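Local coordinates for protein lectin (PDB 6T0Q) that binds sugars of the galactose type, probably with the help of the calcium ions held in its two related beta-sandwich domains, at residues Ile50-Phe55 against Ala154-Asn159; Thr258-Tyr263 against Ala346-Pro351. All blocks are in the same frame, centred on the assembly; numbering follows the deposited sequence.

Contacts 1 and 2 follow each other in series along the chain and lie on opposite sides of its centre, with their own centres 38 Å apart and nearest atoms about 26 Å apart. Each belongs to a different calcium-carrying beta-sheet region. In contact 1 the side chain of T52 is about 11 Å from a calcium ion, and that of R53 about 7 Å from the calcium ligand N118. In contact 2 the side chain of T258 is about 11 Å from a calcium ion, and that of M348 about 8 Å from the calcium ligand D239. Both contacts fasten an irregular chain segment beside a strand or its lead-in, without touching a metal.

Contact 1. Residues Ile50-Phe55 against Ala154-Asn159; sequences ISTRPF and AAPPEN
R53 and P54 on strand 51-60 meet A154-P157, R53 along the backbone of A154 and A155 and P54 against the proline rings; this loop leaves strand 150-151 at the edge of an antiparallel sheet in the N-terminal beta-sandwich. Strand 109-118 occupies the other flank of 51-60 and takes the backbone bonds of S51, R53 and F55. On the loop side no hydrogen bond crosses between the segments, and the contact rests on van der Waals packing, much of it against loop backbone, and one C-H...O contact. R53 can be followed outward. Its CB heads away from the loop, but a bend at CG (chi2 -66°) turns the chain back, bringing CD to 3.3 Å from A154 O. Beyond it, NE and CZ lie beside the A154 nitrogen, which sits over one face of the guanidinium, displaced toward the rim; S51 CB covers the opposite face, again off-centre. NH1 reaches past the A154 carbonyl carbon and bonds back to T52 O of its own strand at 3.0 Å (N-H...O angle 149°), approaching from above the carbonyl plane. NH2 is taken by a salt bridge to E40 and NE is bonded outside the two segments as well, so all three nitrogens are held while the flat faces are packed. T52 O has a further partner in the loop: A155 CA donates a C-H...O contact at 3.4 Å that is nearly straight, 166° at the hydrogen. The rest is apolar and mostly proline. T52 CG2, anti to its own backbone nitrogen, meets P156 CD at 3.7 Å, the two side chains crossing at about a right angle. P54 points its CB at the loop, 3.9 Å from P156 CB, while L152 and F160 also touch that ring. Farther along, P54 CG approaches P157 CD at 4.2 Å.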
loop_
_atom_site.group_PDB
_atom_site.type_symbol
_atom_site.label_atom_id
_atom_site.label_comp_id
_atom_site.label_asym_id
_atom_site.label_seq_id
_atom_site.Cartn_x
_atom_site.Cartn_y
_atom_site.Cartn_z
ATOM N N ILE A 50 -27.785 41.606 3.066
ATOM C CA ILE A 50 -27.234 40.535 2.245
ATOM C C ILE A 50 -25.746 40.777 2.067
ATOM O O ILE A 50 -25.325 41.866 1.659
ATOM C CB ILE A 50 -27.969 40.463 0.897
ATOM C CG1 ILE A 50 -29.423 40.023 1.111
ATOM C CG2 ILE A 50 -27.257 39.514 -0.053
ATOM C CD1 ILE A 50 -30.287 40.094 -0.172
ATOM N N SER A 51 -24.937 39.770 2.385
ATOM C CA SER A 51 -23.496 39.973 2.458
ATOM C C SER A 51 -22.806 38.644 2.723
ATOM O O SER A 51 -23.409 37.699 3.242
ATOM C CB SER A 51 -23.133 40.977 3.557
ATOM O OG SER A 51 -23.739 40.612 4.787
ATOM N N THR A 52 -21.524 38.599 2.368
ATOM C CA THR A 52 -20.619 37.511 2.709
ATOM C C THR A 52 -19.501 38.082 3.574
ATOM O O THR A 52 -18.987 39.169 3.293
ATOM C CB THR A 52 -20.053 36.856 1.439
ATOM O OG1 THR A 52 -21.142 36.402 0.624
ATOM C CG2 THR A 52 -19.149 35.673 1.786
ATOM N N ARG A 53 -19.134 37.365 4.638
ATOM C CA ARG A 53 -18.174 37.903 5.602
ATOM C C ARG A 53 -17.173 36.835 6.028
ATOM O O ARG A 53 -17.552 35.664 6.183
ATOM C CB ARG A 53 -18.913 38.451 6.842
ATOM C CG ARG A 53 -19.825 39.652 6.536
ATOM C CD ARG A 53 -18.976 40.846 6.097
ATOM N NE ARG A 53 -19.745 42.082 5.921
ATOM C CZ ARG A 53 -20.020 42.628 4.738
ATOM N NH1 ARG A 53 -19.607 42.041 3.621
ATOM N NH2 ARG A 53 -20.707 43.759 4.674
ATOM N N PRO A 54 -15.902 37.201 6.215
ATOM C CA PRO A 54 -14.890 36.232 6.647
ATOM C C PRO A 54 -14.759 36.128 8.158
ATOM O O PRO A 54 -14.958 37.094 8.896
ATOM C CB PRO A 54 -13.594 36.809 6.059
ATOM C CG PRO A 54 -13.798 38.293 6.188
ATOM C CD PRO A 54 -15.303 38.525 5.941
ATOM N N PHE A 55 -14.383 34.928 8.605
ATOM C CA PHE A 55 -14.111 34.647 10.012
ATOM C C PHE A 55 -12.902 33.727 10.091
ATOM O O PHE A 55 -12.831 32.740 9.354
ATOM C CB PHE A 55 -15.337 34.012 10.693
ATOM C CG PHE A 55 -16.567 34.871 10.593
ATOM C CD1 PHE A 55 -16.813 35.862 11.538
ATOM C CD2 PHE A 55 -17.431 34.740 9.519
ATOM C CE1 PHE A 55 -17.922 36.698 11.426
ATOM C CE2 PHE A 55 -18.558 35.558 9.400
ATOM C CZ PHE A 55 -18.797 36.549 10.352
ATOM N N ALA A 154 -16.593 43.532 5.487
ATOM C CA ALA A 154 -16.420 43.599 4.042
ATOM C C ALA A 154 -16.376 42.172 3.521
ATOM O O ALA A 154 -16.217 41.220 4.290
ATOM C CB ALA A 154 -15.147 44.374 3.668
ATOM N N ALA A 155 -16.539 42.030 2.206
ATOM C CA ALA A 155 -16.466 40.715 1.593
ATOM C C ALA A 155 -15.112 40.071 1.901
ATOM O O ALA A 155 -14.120 40.771 2.116
ATOM C CB ALA A 155 -16.668 40.816 0.082
ATOM N N PRO A 156 -15.047 38.743 1.959
ATOM C CA PRO A 156 -13.771 38.076 2.254
ATOM C C PRO A 156 -12.717 38.446 1.225
ATOM O O PRO A 156 -12.938 38.274 0.017
ATOM C CB PRO A 156 -14.126 36.585 2.169
ATOM C CG PRO A 156 -15.601 36.537 2.445
ATOM C CD PRO A 156 -16.152 37.785 1.809
ATOM N N PRO A 157 -11.564 38.959 1.655
ATOM C CA PRO A 157 -10.496 39.263 0.697
ATOM C C PRO A 157 -10.035 38.000 -0.007
ATOM O O PRO A 157 -10.259 36.878 0.456
ATOM C CB PRO A 157 -9.377 39.848 1.568
ATOM C CG PRO A 157 -10.020 40.209 2.857
ATOM C CD PRO A 157 -11.169 39.266 3.038
ATOM N N GLU A 158 -9.396 38.199 -1.156
ATOM C CA GLU A 158 -8.752 37.096 -1.851
ATOM C C GLU A 158 -7.828 36.355 -0.898
ATOM O O GLU A 158 -7.049 36.977 -0.172
ATOM C CB GLU A 158 -7.957 37.622 -3.047
ATOM C CG GLU A 158 -8.229 36.872 -4.326
ATOM C CD GLU A 158 -9.686 36.950 -4.730
ATOM O OE1 GLU A 158 -10.281 38.041 -4.593
ATOM O OE2 GLU A 158 -10.240 35.920 -5.172
ATOM N N ASN A 159 -7.948 35.027 -0.874
ATOM C CA ASN A 159 -7.073 34.174 -0.068
ATOM C C ASN A 159 -7.179 34.473 1.428
ATOM O O ASN A 159 -6.227 34.251 2.177
ATOM C CB ASN A 159 -5.611 34.300 -0.518
ATOM C CG ASN A 159 -5.393 33.832 -1.944
ATOM O OD1 ASN A 159 -6.139 32.998 -2.457
ATOM N ND2 ASN A 159 -4.360 34.363 -2.589
#

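Contact 2. Residues Thr258-Tyr263 against Ala346-Pro351; sequences TVADAY and AGMVIP
T258 O takes two donors: V349 N at 2.9 Å, in a nearly straight bond (171°), and a water that reaches it at 2.7 Å and also donates to G347 O. This carbonyl opens a single parallel beta bridge between V259 and V349, which fastens the C-terminal tail beside the run leading into strand 261-265, in the C-terminal part of this beta-sandwich protein. The second bond of the bridge goes the other way, from A260 N to V349 O at 2.9 Å, with the donor close to the direction in which the carbonyl points. V349 O is also reached by a second water, which donates in addition to A260 O at 2.6 Å and so links the two backbones just beyond the bridge. Farther on, P351 supplies no N-H, and its ring takes up the contact through carbon atoms. Across the bridge, V259 and V349 lie side by side and point the same way, with V259 CG2 at 4.2 Å from V349 CB. M348 covers the same bridged backbone from the face opposite the two valines. Its CG is anti to the backbone nitrogen (chi1 -172°) and packs against A260 CB at 3.8 Å; bends at the next two torsions then curl the chain, and SD comes to lie over the face of the T258-V259 peptide, 3.5 Å from T258 C. A237 of strand 229-239, together with L195 and F339, also touches this methionine. A260 directs its methyl toward the tail and rests on L235 as well, a buried position between the tail and that strand. At the far end, A262 CB, which also touches F25, meets P351 CG at 3.9 Å.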
loop_
_atom_site.group_PDB
_atom_site.type_symbol
_atom_site.label_atom_id
_atom_site.label_comp_id
_atom_site.label_asym_id
_atom_site.label_seq_id
_atom_site.Cartn_x
_atom_site.Cartn_y
_atom_site.Cartn_z
ATOM N N THR A 258 -30.516 -2.056 15.869
ATOM C CA THR A 258 -31.302 -0.833 15.965
ATOM C C THR A 258 -30.527 0.342 16.545
ATOM O O THR A 258 -30.974 1.486 16.409
ATOM C CB THR A 258 -32.555 -1.065 16.823
ATOM O OG1 THR A 258 -32.160 -1.540 18.115
ATOM C CG2 THR A 258 -33.476 -2.096 16.162
ATOM N N VAL A 259 -29.392 0.092 17.188
ATOM C CA VAL A 259 -28.551 1.145 17.740
ATOM C C VAL A 259 -27.141 0.917 17.207
ATOM O O VAL A 259 -26.488 -0.066 17.576
ATOM C CB VAL A 259 -28.570 1.153 19.275
ATOM C CG1 VAL A 259 -27.629 2.232 19.815
ATOM C CG2 VAL A 259 -30.010 1.363 19.795
ATOM N N ALA A 260 -26.678 1.813 16.326
ATOM C CA ALA A 260 -25.359 1.676 15.720
ATOM C C ALA A 260 -24.264 2.156 16.670
ATOM O O ALA A 260 -24.490 2.987 17.556
ATOM C CB ALA A 260 -25.280 2.463 14.407
ATOM N N ASP A 261 -23.056 1.640 16.458
ATOM C CA ASP A 261 -21.885 2.027 17.237
ATOM C C ASP A 261 -20.926 2.838 16.377
ATOM O O ASP A 261 -20.753 2.544 15.194
ATOM C CB ASP A 261 -21.168 0.793 17.772
ATOM C CG ASP A 261 -22.094 -0.099 18.564
ATOM O OD1 ASP A 261 -22.824 0.450 19.414
ATOM O OD2 ASP A 261 -22.130 -1.324 18.303
ATOM N N ALA A 262 -20.288 3.843 16.982
ATOM C CA ALA A 262 -19.299 4.674 16.303
ATOM C C ALA A 262 -17.971 4.616 17.042
ATOM O O ALA A 262 -17.935 4.591 18.280
ATOM C CB ALA A 262 -19.770 6.134 16.179
ATOM N N TYR A 263 -16.880 4.608 16.272
ATOM C CA TYR A 263 -15.533 4.488 16.805
ATOM C C TYR A 263 -14.611 5.490 16.130
ATOM O O TYR A 263 -14.788 5.826 14.956
ATOM C CB TYR A 263 -14.956 3.083 16.595
ATOM C CG TYR A 263 -15.807 1.992 17.185
ATOM C CD1 TYR A 263 -15.663 1.626 18.519
ATOM C CD2 TYR A 263 -16.754 1.321 16.411
ATOM C CE1 TYR A 263 -16.448 0.623 19.078
ATOM C CE2 TYR A 263 -17.538 0.311 16.958
ATOM C CZ TYR A 263 -17.374 -0.031 18.292
ATOM O OH TYR A 263 -18.147 -1.026 18.840
ATOM N N ALA A 346 -35.299 2.196 8.242
ATOM C CA ALA A 346 -34.440 3.375 8.234
ATOM C C ALA A 346 -34.271 4.016 9.606
ATOM O O ALA A 346 -33.639 5.075 9.701
ATOM C CB ALA A 346 -34.992 4.417 7.245
ATOM N N GLY A 347 -34.821 3.417 10.668
ATOM C CA GLY A 347 -34.839 4.030 11.989
ATOM C C GLY A 347 -33.608 3.855 12.863
ATOM O O GLY A 347 -33.663 4.206 14.045
ATOM N N MET A 348 -32.500 3.333 12.338
ATOM C CA MET A 348 -31.276 3.154 13.128
ATOM C C MET A 348 -30.953 4.375 13.993
ATOM O O MET A 348 -30.881 5.504 13.501
ATOM C CB MET A 348 -30.091 2.872 12.197
ATOM C CG MET A 348 -28.806 2.468 12.941
ATOM S SD MET A 348 -28.870 0.754 13.518
ATOM C CE MET A 348 -28.831 -0.119 11.935
ATOM N N VAL A 349 -30.736 4.142 15.280
ATOM C CA VAL A 349 -30.229 5.197 16.154
ATOM C C VAL A 349 -28.729 5.357 15.905
ATOM O O VAL A 349 -27.945 4.434 16.148
ATOM C CB VAL A 349 -30.510 4.880 17.628
ATOM C CG1 VAL A 349 -29.891 5.965 18.515
ATOM C CG2 VAL A 349 -32.027 4.755 17.878
ATOM N N ILE A 350 -28.329 6.531 15.428
ATOM C CA ILE A 350 -26.936 6.827 15.091
ATOM C C ILE A 350 -26.393 7.836 16.097
ATOM O O ILE A 350 -27.083 8.824 16.390
ATOM C CB ILE A 350 -26.823 7.378 13.661
ATOM C CG1 ILE A 350 -27.357 6.354 12.644
ATOM C CG2 ILE A 350 -25.371 7.774 13.356
ATOM C CD1 ILE A 350 -27.575 6.919 11.237
ATOM N N PRO A 351 -25.178 7.655 16.626
ATOM C CA PRO A 351 -24.611 8.660 17.536
ATOM C C PRO A 351 -24.502 10.024 16.873
ATOM O O PRO A 351 -24.239 10.137 15.675
ATOM C CB PRO A 351 -23.224 8.096 17.876
ATOM C CG PRO A 351 -23.350 6.611 17.636
ATOM C CD PRO A 351 -24.271 6.508 16.441
HETATM O O HOH W 1 -33.598 2.058 15.889
HETATM O O HOH W 2 -26.264 4.785 18.264
#